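Local coordinates for deoxyhypusine hydroxylase (Homo sapiens, PDB 4D50), which catalyses the iron-dependent hydroxylation of deoxyhypusine on the translation factor eIF-5A, the second step in forming hypusine, at residues 31-36 / 46-51; 195-200 / 223-228; 201-206 / 228-233. One frame throughout, in Å; residues are numbered along the deposited sequence.

Contact 1: 31-36 / 46-51; sequences RALFTL and AWISQA
In L33, CG stands anti to the backbone N (chi1 171°). In I48, CG1 stands anti to the carbonyl carbon (chi1 -69°). These torsions bring the ends of both side chains into the gap between the helices, although neither CB points straight across it. The setting is an antiparallel helical hairpin, the kind of unit from which HEAT-like folds are built. Helix 26-39 and helix 42-50 are joined by a very short turn, and their segments run at 143° to each other. The axes come no nearer than 10.5 Å, so side chains fill the space.

I48 is central. L33 lies across it at about a right angle, with L33 CD1 3.9 Å from I48 CG1. L33 CD1 also lies 4.0 Å from I48 CD1, the end of that branch, and 4.1 Å from I48 CG2, the other branch. L36 comes from one turn further along its helix and runs past I48 in the opposite direction. Its L36 CD1 methyl is 4.1 Å from I48 CG1.

L36 CD1 also rests on the start of the W47 side chain, 4.1 Å from W47 CB. The indole then leads away from helix 26-39, and W47 NE1 is hydrogen-bonded to D13 of helix 3-20.

The contact is apolar and mostly buried. I15 of helix 3-20 touches L36. L33 touches C66 of helix 57-70, the helix that carries the iron ligand H61. The L33 side chain is about 8 Å from that of H61, near the iron site without touching it.

On helix 26-39 itself, R31 O accepts both T35 N and T35 OG1, the hydroxyl at 2.8 Å from R31 O. The two donors reach that oxygen from opposite faces of its carbonyl plane.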
ATOM      1  N   ARG A  31     -13.318  -7.074   1.744  1.00 16.00           N
ATOM      2  CA  ARG A  31     -14.047  -6.679   2.926  1.00 16.99           C
ATOM      3  C   ARG A  31     -13.658  -7.551   4.067  1.00 15.04           C
ATOM      4  O   ARG A  31     -13.426  -7.031   5.157  1.00 16.41           O
ATOM      5  CB  ARG A  31     -15.566  -6.822   2.731  1.00 17.94           C
ATOM      6  CG  ARG A  31     -16.153  -5.654   2.036  1.00 21.97           C
ATOM      7  CD  ARG A  31     -17.627  -5.907   1.698  1.00 25.66           C
ATOM      8  NE  ARG A  31     -17.985  -5.019   0.604  1.00 27.39           N
ATOM      9  CZ  ARG A  31     -18.112  -3.697   0.737  1.00 29.15           C
ATOM     10  NH1 ARG A  31     -17.985  -3.105   1.929  1.00 25.08           N
ATOM     11  NH2 ARG A  31     -18.388  -2.958  -0.327  1.00 30.26           N
ATOM     12  N   ALA A  32     -13.566  -8.845   3.839  1.00 13.61           N
ATOM     13  CA  ALA A  32     -13.117  -9.791   4.924  1.00 13.09           C
ATOM     14  C   ALA A  32     -11.719  -9.449   5.406  1.00 12.82           C
ATOM     15  O   ALA A  32     -11.397  -9.428   6.599  1.00 12.99           O
ATOM     16  CB  ALA A  32     -13.178 -11.206   4.422  1.00 14.65           C
ATOM     17  N   LEU A  33     -10.825  -9.262   4.442  1.00 12.24           N
ATOM     18  CA  LEU A  33      -9.456  -8.933   4.752  1.00 12.56           C
ATOM     19  C   LEU A  33      -9.315  -7.690   5.617  1.00 12.14           C
ATOM     20  O   LEU A  33      -8.617  -7.710   6.591  1.00 12.63           O
ATOM     21  CB  LEU A  33      -8.631  -8.728   3.459  1.00 12.32           C
ATOM     22  CG  LEU A  33      -7.207  -8.172   3.645  1.00 11.72           C
ATOM     23  CD1 LEU A  33      -6.322  -9.115   4.490  1.00 12.47           C
ATOM     24  CD2 LEU A  33      -6.572  -7.894   2.285  1.00 10.89           C
ATOM     25  N   PHE A  34      -9.935  -6.549   5.241  1.00 13.21           N
ATOM     26  CA  PHE A  34      -9.826  -5.369   6.024  1.00 13.19           C
ATOM     27  C   PHE A  34     -10.536  -5.464   7.364  1.00 12.55           C
ATOM     28  O   PHE A  34     -10.087  -4.880   8.342  1.00 14.58           O
ATOM     29  CB  PHE A  34     -10.203  -4.136   5.198  1.00 13.87           C
ATOM     30  CG  PHE A  34      -9.113  -3.784   4.234  1.00 17.07           C
ATOM     31  CD1 PHE A  34      -7.884  -3.228   4.697  1.00 18.81           C
ATOM     32  CD2 PHE A  34      -9.259  -4.039   2.903  1.00 19.96           C
ATOM     33  CE1 PHE A  34      -6.833  -2.965   3.837  1.00 18.27           C
ATOM     34  CE2 PHE A  34      -8.192  -3.777   2.036  1.00 19.45           C
ATOM     35  CZ  PHE A  34      -7.006  -3.251   2.515  1.00 18.71           C
ATOM     36  N   THR A  35     -11.546  -6.296   7.458  1.00 13.29           N
ATOM     37  CA  THR A  35     -12.128  -6.506   8.773  1.00 14.12           C
ATOM     38  C   THR A  35     -11.105  -7.257   9.648  1.00 13.53           C
ATOM     39  O   THR A  35     -10.903  -6.871  10.797  1.00 15.71           O
ATOM     40  CB  THR A  35     -13.457  -7.255   8.649  1.00 15.18           C
ATOM     41  OG1 THR A  35     -14.311  -6.471   7.806  1.00 15.70           O
ATOM     42  CG2 THR A  35     -14.157  -7.494  10.033  1.00 15.51           C
ATOM     43  N   LEU A  36     -10.497  -8.307   9.141  1.00 11.46           N
ATOM     44  CA  LEU A  36      -9.494  -9.026   9.904  1.00 11.79           C
ATOM     45  C   LEU A  36      -8.357  -8.151  10.295  1.00 11.60           C
ATOM     46  O   LEU A  36      -7.792  -8.351  11.360  1.00 11.62           O
ATOM     47  CB  LEU A  36      -8.971 -10.231   9.172  1.00 12.89           C
ATOM     48  CG  LEU A  36      -9.966 -11.361   8.923  1.00 13.38           C
ATOM     49  CD1 LEU A  36      -9.330 -12.415   8.009  1.00 14.12           C
ATOM     50  CD2 LEU A  36     -10.367 -12.025  10.246  1.00 14.02           C
ATOM     51  N   ALA A  46      -3.423 -15.845  10.926  1.00 13.43           N
ATOM     52  CA  ALA A  46      -3.406 -17.139  10.263  1.00 12.48           C
ATOM     53  C   ALA A  46      -4.280 -17.242   9.031  1.00 12.64           C
ATOM     54  O   ALA A  46      -3.855 -17.814   8.043  1.00 13.54           O
ATOM     55  CB  ALA A  46      -3.773 -18.248  11.251  1.00 13.14           C
ATOM     56  N   TRP A  47      -5.466 -16.698   9.089  1.00 12.59           N
ATOM     57  CA  TRP A  47      -6.378 -16.713   7.982  1.00 14.47           C
ATOM     58  C   TRP A  47      -5.825 -15.823   6.825  1.00 12.54           C
ATOM     59  O   TRP A  47      -5.941 -16.167   5.680  1.00 11.69           O
ATOM     60  CB  TRP A  47      -7.746 -16.202   8.401  1.00 17.76           C
ATOM     61  CG  TRP A  47      -8.598 -17.137   9.218  1.00 18.75           C
ATOM     62  CD1 TRP A  47      -8.998 -16.959  10.519  1.00 20.73           C
ATOM     63  CD2 TRP A  47      -9.222 -18.346   8.770  1.00 21.87           C
ATOM     64  NE1 TRP A  47      -9.821 -17.988  10.913  1.00 22.05           N
ATOM     65  CE2 TRP A  47      -9.948 -18.880   9.877  1.00 22.99           C
ATOM     66  CE3 TRP A  47      -9.202 -19.053   7.569  1.00 22.87           C
ATOM     67  CZ2 TRP A  47     -10.673 -20.065   9.792  1.00 23.58           C
ATOM     68  CZ3 TRP A  47      -9.933 -20.248   7.477  1.00 25.57           C
ATOM     69  CH2 TRP A  47     -10.639 -20.752   8.593  1.00 25.11           C
ATOM     70  N   ILE A  48      -5.217 -14.706   7.167  1.00 12.28           N
ATOM     71  CA  ILE A  48      -4.662 -13.765   6.138  1.00 11.28           C
ATOM     72  C   ILE A  48      -3.498 -14.491   5.451  1.00 12.50           C
ATOM     73  O   ILE A  48      -3.290 -14.401   4.249  1.00 10.88           O
ATOM     74  CB  ILE A  48      -4.185 -12.444   6.764  1.00 11.32           C
ATOM     75  CG1 ILE A  48      -5.382 -11.598   7.283  1.00 10.78           C
ATOM     76  CG2 ILE A  48      -3.380 -11.578   5.804  1.00 10.00           C
ATOM     77  CD1 ILE A  48      -4.979 -10.379   8.031  1.00 10.67           C
ATOM     78  N   SER A  49      -2.735 -15.233   6.274  1.00 11.76           N
ATOM     79  CA  SER A  49      -1.537 -15.911   5.850  1.00 13.97           C
ATOM     80  C   SER A  49      -1.883 -17.059   4.945  1.00 15.23           C
ATOM     81  O   SER A  49      -1.184 -17.287   3.953  1.00 15.95           O
ATOM     82  CB  SER A  49      -0.784 -16.447   7.094  1.00 13.48           C
ATOM     83  OG  SER A  49      -0.183 -15.351   7.830  1.00 13.47           O
ATOM     84  N   GLN A  50      -2.994 -17.715   5.257  1.00 14.54           N
ATOM     85  CA  GLN A  50      -3.512 -18.797   4.428  1.00 16.47           C
ATOM     86  C   GLN A  50      -3.859 -18.331   3.013  1.00 16.32           C
ATOM     87  O   GLN A  50      -3.658 -19.061   2.059  1.00 15.74           O
ATOM     88  CB  GLN A  50      -4.684 -19.510   5.124  1.00 18.99           C
ATOM     89  CG  GLN A  50      -5.201 -20.794   4.455  1.00 21.30           C
ATOM     90  CD  GLN A  50      -6.391 -21.408   5.214  1.00 23.87           C
ATOM     91  OE1 GLN A  50      -6.431 -21.376   6.418  1.00 24.50           O
ATOM     92  NE2 GLN A  50      -7.416 -21.852   4.485  1.00 27.02           N
ATOM     93  N   ALA A  51      -4.347 -17.117   2.876  1.00 15.72           N
ATOM     94  CA  ALA A  51      -4.687 -16.574   1.528  1.00 16.98           C
ATOM     95  C   ALA A  51      -3.535 -16.303   0.584  1.00 18.79           C
ATOM     96  O   ALA A  51      -3.784 -16.021  -0.618  1.00 19.38           O
ATOM     97  CB  ALA A  51      -5.561 -15.339   1.682  1.00 17.20           C
TER

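Contact 2: 195-200 / 223-228; sequences AALALA and HEAAVP
A196 and L197 meet H223 and A225 where the third and fourth HEAT-like repeats stack. Helix 193-201 packs here on the turn that leads into helix 227-235.

The apolar contacts are small. A196 CB points at the turn and lies 4.0 Å from H223 CB. A196 CB is a looser 4.5 Å from A225 CB. The short side chains let the backbones come close, with A196 CA and A226 CA 5.9 Å apart. L197 works at the exposed border of the contact. Its L197 CD2 methyl reaches 3.9 Å from A225 CB.

One carbon-to-oxygen contact adds to this. The same L197 CD2 lies 3.5 Å from A225 O, so the leucine end touches both backbone and side chain of one residue.

Two hydrogen bonds lie within the turn. E224, whose CB points away from helix 193-201, pairs outside it through OE1 with R256. Inside it, A226 N donates to H223 O. H223 CG stands anti to the backbone N (chi1 -164°), which sets the ring edge beside its own turn. The second bond should help to hold the ring's rotation: A225 N donates to H223 ND1 at 3.0 Å, nearly straight at 166° and only 11° out of the ring plane.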
ATOM      1  N   ALA A 195      -0.027  21.259  -3.046  1.00 12.77           N
ATOM      2  CA  ALA A 195       0.707  20.026  -2.672  1.00 12.53           C
ATOM      3  C   ALA A 195       0.234  18.815  -3.526  1.00 10.39           C
ATOM      4  O   ALA A 195       1.084  18.037  -3.941  1.00 10.08           O
ATOM      5  CB  ALA A 195       0.601  19.724  -1.197  1.00 13.16           C
ATOM      6  N   ALA A 196      -1.057  18.751  -3.824  1.00 10.72           N
ATOM      7  CA  ALA A 196      -1.660  17.685  -4.694  1.00 10.38           C
ATOM      8  C   ALA A 196      -1.012  17.670  -6.054  1.00 11.63           C
ATOM      9  O   ALA A 196      -0.606  16.632  -6.565  1.00 11.53           O
ATOM     10  CB  ALA A 196      -3.145  17.845  -4.796  1.00 11.66           C
ATOM     11  N   LEU A 197      -0.869  18.868  -6.655  1.00 10.26           N
ATOM     12  CA  LEU A 197      -0.210  18.948  -7.938  1.00 11.89           C
ATOM     13  C   LEU A 197       1.274  18.754  -7.917  1.00 10.28           C
ATOM     14  O   LEU A 197       1.865  18.316  -8.915  1.00 10.74           O
ATOM     15  CB  LEU A 197      -0.615  20.293  -8.580  1.00 12.95           C
ATOM     16  CG  LEU A 197      -2.086  20.624  -8.665  1.00 16.96           C
ATOM     17  CD1 LEU A 197      -2.178  22.068  -9.109  1.00 16.61           C
ATOM     18  CD2 LEU A 197      -2.768  19.722  -9.695  1.00 19.48           C
ATOM     19  N   ALA A 198       1.963  19.186  -6.838  1.00  9.71           N
ATOM     20  CA  ALA A 198       3.346  18.895  -6.695  1.00  9.01           C
ATOM     21  C   ALA A 198       3.581  17.332  -6.625  1.00  8.25           C
ATOM     22  O   ALA A 198       4.390  16.791  -7.323  1.00  8.70           O
ATOM     23  CB  ALA A 198       3.903  19.577  -5.491  1.00  9.73           C
ATOM     24  N   LEU A 199       2.745  16.674  -5.842  1.00  8.33           N
ATOM     25  CA  LEU A 199       2.759  15.213  -5.740  1.00  8.67           C
ATOM     26  C   LEU A 199       2.586  14.616  -7.153  1.00  8.89           C
ATOM     27  O   LEU A 199       3.349  13.730  -7.579  1.00  9.05           O
ATOM     28  CB  LEU A 199       1.701  14.743  -4.753  1.00  8.90           C
ATOM     29  CG  LEU A 199       2.178  14.812  -3.303  1.00  8.69           C
ATOM     30  CD1 LEU A 199       0.994  14.658  -2.382  1.00  9.59           C
ATOM     31  CD2 LEU A 199       3.204  13.738  -2.898  1.00  8.78           C
ATOM     32  N   ALA A 200       1.620  15.167  -7.896  1.00  9.60           N
ATOM     33  CA  ALA A 200       1.190  14.546  -9.161  1.00 10.63           C
ATOM     34  C   ALA A 200       2.318  14.620 -10.180  1.00 10.32           C
ATOM     35  O   ALA A 200       2.375  13.757 -11.035  1.00 11.36           O
ATOM     36  CB  ALA A 200      -0.078  15.135  -9.704  1.00 10.13           C
ATOM     37  N   HIS A 223      -7.475  14.662  -2.789  1.00 16.03           N
ATOM     38  CA  HIS A 223      -7.754  15.963  -3.312  1.00 15.98           C
ATOM     39  C   HIS A 223      -8.028  15.846  -4.816  1.00 15.89           C
ATOM     40  O   HIS A 223      -7.238  15.259  -5.579  1.00 15.54           O
ATOM     41  CB  HIS A 223      -6.640  16.942  -3.137  1.00 16.85           C
ATOM     42  CG  HIS A 223      -7.066  18.362  -3.322  1.00 20.60           C
ATOM     43  ND1 HIS A 223      -7.359  18.915  -4.554  1.00 20.05           N
ATOM     44  CD2 HIS A 223      -7.299  19.335  -2.413  1.00 24.05           C
ATOM     45  CE1 HIS A 223      -7.731  20.171  -4.406  1.00 19.66           C
ATOM     46  NE2 HIS A 223      -7.697  20.459  -3.118  1.00 23.27           N
ATOM     47  N   GLU A 224      -9.154  16.417  -5.221  1.00 18.86           N
ATOM     48  CA  GLU A 224      -9.669  16.248  -6.567  1.00 20.65           C
ATOM     49  C   GLU A 224      -8.780  16.871  -7.681  1.00 16.89           C
ATOM     50  O   GLU A 224      -8.928  16.529  -8.857  1.00 16.81           O
ATOM     51  CB  GLU A 224     -11.092  16.876  -6.590  1.00 25.54           C
ATOM     52  CG  GLU A 224     -12.087  16.294  -7.567  1.00 32.32           C
ATOM     53  CD  GLU A 224     -13.489  16.894  -7.397  1.00 37.51           C
ATOM     54  OE1 GLU A 224     -13.913  17.166  -6.236  1.00 36.87           O
ATOM     55  OE2 GLU A 224     -14.179  17.079  -8.438  1.00 49.97           O
ATOM     56  N   ALA A 225      -7.884  17.798  -7.320  1.00 15.48           N
ATOM     57  CA  ALA A 225      -6.988  18.474  -8.294  1.00 13.36           C
ATOM     58  C   ALA A 225      -6.081  17.453  -8.975  1.00 13.24           C
ATOM     59  O   ALA A 225      -5.605  17.729 -10.066  1.00 13.83           O
ATOM     60  CB  ALA A 225      -6.133  19.564  -7.653  1.00 12.96           C
ATOM     61  N   ALA A 226      -5.884  16.302  -8.322  1.00 12.41           N
ATOM     62  CA  ALA A 226      -4.994  15.227  -8.833  1.00 11.35           C
ATOM     63  C   ALA A 226      -5.674  14.240  -9.753  1.00 10.89           C
ATOM     64  O   ALA A 226      -4.970  13.483 -10.401  1.00  9.84           O
ATOM     65  CB  ALA A 226      -4.392  14.429  -7.692  1.00 11.41           C
ATOM     66  N   VAL A 227      -7.006  14.319  -9.873  1.00 11.63           N
ATOM     67  CA  VAL A 227      -7.785  13.333 -10.650  1.00 12.35           C
ATOM     68  C   VAL A 227      -7.313  13.195 -12.109  1.00 13.63           C
ATOM     69  O   VAL A 227      -7.120  12.099 -12.549  1.00 13.64           O
ATOM     70  CB  VAL A 227      -9.298  13.552 -10.515  1.00 13.22           C
ATOM     71  CG1 VAL A 227     -10.100  12.768 -11.566  1.00 12.60           C
ATOM     72  CG2 VAL A 227      -9.758  13.210  -9.127  1.00 13.98           C
ATOM     73  N   PRO A 228      -7.189  14.320 -12.864  1.00 13.82           N
ATOM     74  CA  PRO A 228      -6.778  14.252 -14.225  1.00 14.55           C
ATOM     75  C   PRO A 228      -5.494  13.515 -14.386  1.00 13.51           C
ATOM     76  O   PRO A 228      -5.391  12.713 -15.276  1.00 14.47           O
ATOM     77  CB  PRO A 228      -6.654  15.733 -14.651  1.00 15.84           C
ATOM     78  CG  PRO A 228      -7.558  16.465 -13.737  1.00 14.39           C
ATOM     79  CD  PRO A 228      -7.614  15.677 -12.470  1.00 14.34           C
TER

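Contact 3: 201-206 / 228-233; sequences EGLHCG and PQLAAA
Q229 starts the contact between helix 227-235 and the 3-10 turn 202-204 that follows helix 193-201. The site lies between the third and fourth HEAT-like repeats. CB of Q229 points at the 201-206 segment, and Q229 CB sits 4.3 Å from L203 CD1. Q229 O is also near this methyl, 4.0 Å from L203 CD1. The Q229 chain bends at chi2 (-83°), which turns the amide toward the edge of the H204 ring. The two side chains cross at about a right angle, and ring and amide planes are 46° apart. The atomic detail of this meeting is doubtful, because the modelled approach is too close and the imidazole is probably turned over. With an alanine here the chain beyond CB is gone, and H204 would probably lose its neighbour from helix 227-235, leaving a gap at this partly exposed border. R236 also touches H204.

L230 comes next. Its CB points away from the 201-206 segment, but the end of the side chain swings back. L230 CD2 lies 4.4 Å from L203 CD1, a loose apolar contact. L218 of helix 208-221 touches both leucines. L230 also packs on C247, A250 and L251 of helix 241-254. The iron ligands are near: the L203 side chain is about 7 Å from that of H212, and the L230 side chain about 7 Å from that of E246.

A233, one turn beyond Q229, again points at the other segment. A233 N donates to Q229 O at 3.0 Å. A233 CB is 4.6 Å from L203 CD1, just beyond close contact.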
ATOM      1  N   GLU A 201       3.180  15.625 -10.072  1.00  9.92           N
ATOM      2  CA  GLU A 201       4.412  15.698 -10.906  1.00 10.73           C
ATOM      3  C   GLU A 201       5.261  14.493 -10.684  1.00 10.57           C
ATOM      4  O   GLU A 201       5.980  14.078 -11.579  1.00 11.56           O
ATOM      5  CB  GLU A 201       5.205  16.972 -10.669  1.00 12.12           C
ATOM      6  CG  GLU A 201       4.451  18.244 -11.028  1.00 13.35           C
ATOM      7  CD  GLU A 201       5.280  19.524 -10.768  1.00 15.89           C
ATOM      8  OE1 GLU A 201       6.356  19.662 -11.334  1.00 19.64           O
ATOM      9  OE2 GLU A 201       4.822  20.389 -10.033  1.00 17.63           O
ATOM     10  N   GLY A 202       5.216  13.873  -9.481  1.00  9.96           N
ATOM     11  CA  GLY A 202       5.992  12.667  -9.315  1.00  9.81           C
ATOM     12  C   GLY A 202       5.540  11.464 -10.123  1.00  9.46           C
ATOM     13  O   GLY A 202       6.259  10.465 -10.223  1.00 10.03           O
ATOM     14  N   LEU A 203       4.372  11.536 -10.751  1.00  9.17           N
ATOM     15  CA  LEU A 203       3.933  10.470 -11.607  1.00 10.15           C
ATOM     16  C   LEU A 203       4.714  10.434 -12.938  1.00 12.05           C
ATOM     17  O   LEU A 203       4.569   9.495 -13.688  1.00 17.10           O
ATOM     18  CB  LEU A 203       2.432  10.543 -11.923  1.00  9.38           C
ATOM     19  CG  LEU A 203       1.571  10.359 -10.696  1.00  9.53           C
ATOM     20  CD1 LEU A 203       0.156  10.804 -10.961  1.00  9.69           C
ATOM     21  CD2 LEU A 203       1.681   8.960 -10.252  1.00  9.72           C
ATOM     22  N   HIS A 204       5.597  11.384 -13.103  1.00 14.00           N
ATOM     23  CA  HIS A 204       6.440  11.506 -14.333  1.00 16.53           C
ATOM     24  C   HIS A 204       7.935  11.278 -14.028  1.00 19.01           C
ATOM     25  O   HIS A 204       8.791  11.438 -14.895  1.00 18.98           O
ATOM     26  CB  HIS A 204       6.189  12.862 -14.966  1.00 16.22           C
ATOM     27  CG  HIS A 204       4.787  13.007 -15.430  1.00 15.55           C
ATOM     28  ND1 HIS A 204       3.825  13.677 -14.715  1.00 18.44           N
ATOM     29  CD2 HIS A 204       4.157  12.428 -16.468  1.00 14.57           C
ATOM     30  CE1 HIS A 204       2.655  13.550 -15.331  1.00 15.94           C
ATOM     31  NE2 HIS A 204       2.828  12.786 -16.381  1.00 17.97           N
ATOM     32  N   CYS A 205       8.286  10.822 -12.840  1.00 20.13           N
ATOM     33  CA  CYS A 205       9.705  10.628 -12.564  1.00 21.29           C
ATOM     34  C   CYS A 205       9.935   9.440 -11.672  1.00 19.74           C
ATOM     35  O   CYS A 205       9.028   8.615 -11.445  1.00 20.71           O
ATOM     36  CB  CYS A 205      10.350  11.913 -12.045  1.00 23.06           C
ATOM     37  SG  CYS A 205       9.757  12.474 -10.446  1.00 24.18           S
ATOM     38  N   GLY A 206      11.166   9.296 -11.209  1.00 20.42           N
ATOM     39  CA  GLY A 206      11.597   8.148 -10.398  1.00 19.21           C
ATOM     40  C   GLY A 206      11.333   6.763 -10.942  1.00 17.71           C
ATOM     41  O   GLY A 206      10.963   6.568 -12.072  1.00 18.43           O
ATOM     42  N   PRO A 228      -7.189  14.320 -12.864  1.00 13.82           N
ATOM     43  CA  PRO A 228      -6.778  14.252 -14.225  1.00 14.55           C
ATOM     44  C   PRO A 228      -5.494  13.515 -14.386  1.00 13.51           C
ATOM     45  O   PRO A 228      -5.391  12.713 -15.276  1.00 14.47           O
ATOM     46  CB  PRO A 228      -6.654  15.733 -14.651  1.00 15.84           C
ATOM     47  CG  PRO A 228      -7.558  16.465 -13.737  1.00 14.39           C
ATOM     48  CD  PRO A 228      -7.614  15.677 -12.470  1.00 14.34           C
ATOM     49  N   GLN A 229      -4.489  13.792 -13.542  1.00 12.76           N
ATOM     50  CA  GLN A 229      -3.217  13.124 -13.643  1.00 12.83           C
ATOM     51  C   GLN A 229      -3.302  11.674 -13.253  1.00 10.43           C
ATOM     52  O   GLN A 229      -2.642  10.844 -13.867  1.00 10.70           O
ATOM     53  CB  GLN A 229      -2.190  13.912 -12.836  1.00 16.10           C
ATOM     54  CG  GLN A 229      -1.792  15.210 -13.587  1.00 20.81           C
ATOM     55  CD  GLN A 229      -0.722  14.924 -14.627  1.00 26.24           C
ATOM     56  OE1 GLN A 229       0.324  14.355 -14.311  1.00 31.21           O
ATOM     57  NE2 GLN A 229      -0.977  15.326 -15.869  1.00 35.21           N
ATOM     58  N   LEU A 230      -4.102  11.357 -12.244  1.00  9.50           N
ATOM     59  CA  LEU A 230      -4.317   9.935 -11.838  1.00 10.35           C
ATOM     60  C   LEU A 230      -5.008   9.137 -12.912  1.00 10.64           C
ATOM     61  O   LEU A 230      -4.578   8.029 -13.255  1.00 11.19           O
ATOM     62  CB  LEU A 230      -5.144   9.866 -10.605  1.00 10.84           C
ATOM     63  CG  LEU A 230      -4.429  10.267  -9.274  1.00 10.41           C
ATOM     64  CD1 LEU A 230      -5.450  10.426  -8.164  1.00 10.72           C
ATOM     65  CD2 LEU A 230      -3.389   9.255  -8.892  1.00 11.49           C
ATOM     66  N   ALA A 231      -5.995   9.757 -13.511  1.00 10.93           N
ATOM     67  CA  ALA A 231      -6.699   9.131 -14.671  1.00 11.60           C
ATOM     68  C   ALA A 231      -5.828   8.974 -15.916  1.00 11.77           C
ATOM     69  O   ALA A 231      -5.846   7.923 -16.585  1.00 13.83           O
ATOM     70  CB  ALA A 231      -7.941   9.875 -14.995  1.00 11.75           C
ATOM     71  N   ALA A 232      -5.013   9.974 -16.217  1.00 12.35           N
ATOM     72  CA  ALA A 232      -4.008   9.883 -17.323  1.00 12.21           C
ATOM     73  C   ALA A 232      -2.991   8.775 -17.095  1.00 11.41           C
ATOM     74  O   ALA A 232      -2.586   8.094 -17.998  1.00 14.25           O
ATOM     75  CB  ALA A 232      -3.286  11.179 -17.457  1.00 11.81           C
ATOM     76  N   ALA A 233      -2.460   8.671 -15.883  1.00 11.57           N
ATOM     77  CA  ALA A 233      -1.529   7.555 -15.550  1.00  9.33           C
ATOM     78  C   ALA A 233      -2.232   6.202 -15.764  1.00  9.18           C
ATOM     79  O   ALA A 233      -1.642   5.282 -16.266  1.00  8.79           O
ATOM     80  CB  ALA A 233      -0.943   7.694 -14.142  1.00 10.12           C
TER

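How the contacts relate
Contact 1 is the most buried and is purely apolar, with large branched side chains filling a wide gap between two successive helices. Contacts 2 and 3 are only partly buried and hold the third and fourth HEAT-like repeats together. Both use helix 227-235 and share P228; they adjoin, with their centres 9 Å apart. Contact 2 rests on small residues, with L197 and H223 at its border, and lies away from the annotated sites. Contact 3 runs from a border at H204 and Q229, where the model is doubtful, to buried leucines near the iron ligands. Contact 1 lies on the opposite side of the chain's centre, its centre more than 30 Å from theirs.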